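Local coordinates for putative ferritin-like diiron-carboxylate protein TM1526 (Thermotoga maritima, PDB 1VJX) that is of unknown function but, as a ferritin-like protein of the rubrerythrin family, probably binds metal ions and may act as an oxidoreductase, at residues G29-F32 with Y33-S37. Residues are numbered along the deposited sequence; the frame is centred on the assembly and turned at random.
Sequences GERF and YRELS
L36, one turn further along helix 15-36, sets its CD1 methyl over one face of the F32 ring in a CH-pi contact, 4.0 Å from CD1 to the F32 ring centroid. The methyl lies 22° off the ring normal, toward the CE2-CZ rim. F32 reaches it with CG anti to its own N (chi1 -174°), beside its carbonyl carbon. Y33 swings the other way, its CG anti to its carbonyl carbon (chi1 -65°), and the two rings meet obliquely, F32 CD2 lying 3.9 Å from Y33 CE1. F87 makes an edge-to-face pair with F32, and I107 and A108 of helix 101-125 pack against it; Y33 touches L51 of helix 43-68. A leucine in place of F32 would probably deprive the L36 methyl of its aromatic face and F87 of its ring partner. The more exposed flank carries one firm i to i+4 salt bridge and a tentative second. In the first, R31 brings NH2 to 3.0 Å from E35 OE1, which lies over one guanidinium face; the bond from this NH2 to E35 OE2 is weak. R31's stronger partner is E28, whose OE1 forms a salt bridge with NH1, so E35 shares the guanidinium with it. R34 has two conformers, and in one of them NH2 stands 3.4 Å from E30 OE2, in the guanidinium plane, in a straight but weak bond. Backbone i to i+4 bonds tie the turns together, L36 N to F32 O being 2.7 Å. The chemistry is that of an amphipathic helix in a ferritin-like bundle: aromatic and aliphatic groups bind its inner side to the neighbouring helices, while paired charges along its more polar side probably steady the helix itself.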
# COMPACT_ATOMS: atom_id res chain seq x y z
N GLY A 29 3.36 -3.67 -3.20
CA GLY A 29 2.49 -4.48 -2.39
C GLY A 29 1.87 -5.64 -3.15
O GLY A 29 1.77 -6.77 -2.61
N GLU A 30 1.46 -5.37 -4.38
CA GLU A 30 0.94 -6.41 -5.28
C GLU A 30 1.98 -7.51 -5.42
O GLU A 30 1.66 -8.69 -5.29
CB GLU A 30 0.57 -5.83 -6.67
CG GLU A 30 0.41 -6.89 -7.78
CD GLU A 30 -0.02 -6.33 -9.14
OE1 GLU A 30 0.08 -5.12 -9.35
OE2 GLU A 30 -0.45 -7.10 -10.01
N ARG A 31 3.21 -7.11 -5.74
CA ARG A 31 4.31 -8.03 -5.95
C ARG A 31 4.67 -8.85 -4.73
O ARG A 31 4.90 -10.04 -4.81
CB ARG A 31 5.56 -7.26 -6.36
CG ARG A 31 5.81 -7.27 -7.81
CD ARG A 31 7.17 -6.72 -8.18
NE ARG A 31 8.22 -7.60 -7.65
CZ ARG A 31 9.15 -7.27 -6.74
NH1 ARG A 31 9.21 -6.04 -6.22
NH2 ARG A 31 10.04 -8.20 -6.35
N PHE A 32 4.81 -8.16 -3.62
CA PHE A 32 5.02 -8.77 -2.31
C PHE A 32 3.99 -9.89 -2.09
O PHE A 32 4.36 -11.06 -1.96
CB PHE A 32 4.91 -7.69 -1.25
CG PHE A 32 5.26 -8.13 0.15
CD1 PHE A 32 6.51 -8.64 0.45
CD2 PHE A 32 4.34 -7.96 1.18
CE1 PHE A 32 6.82 -9.02 1.76
CE2 PHE A 32 4.65 -8.33 2.47
CZ PHE A 32 5.88 -8.86 2.77
N TYR A 33 2.70 -9.54 -2.12
CA TYR A 33 1.64 -10.50 -1.76
C TYR A 33 1.57 -11.68 -2.75
O TYR A 33 1.32 -12.82 -2.34
CB TYR A 33 0.28 -9.81 -1.59
CG TYR A 33 0.19 -8.82 -0.43
CD1 TYR A 33 0.60 -9.19 0.86
CD2 TYR A 33 -0.35 -7.55 -0.61
CE1 TYR A 33 0.50 -8.29 1.91
CE2 TYR A 33 -0.45 -6.65 0.44
CZ TYR A 33 -0.02 -7.02 1.70
OH TYR A 33 -0.13 -6.12 2.75
N ARG A 34 1.82 -11.40 -4.02
CA ARG A 34 1.80 -12.43 -5.04
C ARG A 34 3.00 -13.38 -4.85
O ARG A 34 2.84 -14.59 -4.90
CB ARG A 34 1.76 -11.81 -6.44
CG ARG A 34 1.04 -12.67 -7.46
CD ARG A 34 1.02 -12.11 -8.87
NE ARG A 34 0.07 -11.00 -9.06
CZ ARG A 34 -1.25 -11.14 -9.17
NH1 ARG A 34 -1.81 -12.34 -9.04
NH2 ARG A 34 -2.01 -10.07 -9.37
N GLU A 35 4.19 -12.81 -4.62
CA GLU A 35 5.39 -13.58 -4.29
C GLU A 35 5.25 -14.34 -2.95
O GLU A 35 5.70 -15.48 -2.84
CB GLU A 35 6.64 -12.68 -4.25
CG GLU A 35 7.14 -12.26 -5.64
CD GLU A 35 8.22 -11.16 -5.63
OE1 GLU A 35 8.00 -10.05 -5.09
OE2 GLU A 35 9.31 -11.40 -6.20
N LEU A 36 4.62 -13.73 -1.94
CA LEU A 36 4.40 -14.42 -0.67
C LEU A 36 3.54 -15.66 -0.86
O LEU A 36 3.72 -16.68 -0.15
CB LEU A 36 3.71 -13.52 0.36
CG LEU A 36 4.49 -12.44 1.11
CD1 LEU A 36 3.54 -11.83 2.12
CD2 LEU A 36 5.72 -12.99 1.81
N SER A 37 2.60 -15.59 -1.81
CA SER A 37 1.67 -16.68 -2.05
C SER A 37 2.39 -17.94 -2.54
O SER A 37 1.83 -19.03 -2.55
CB SER A 37 0.60 -16.26 -3.05
OG SER A 37 1.09 -16.30 -4.37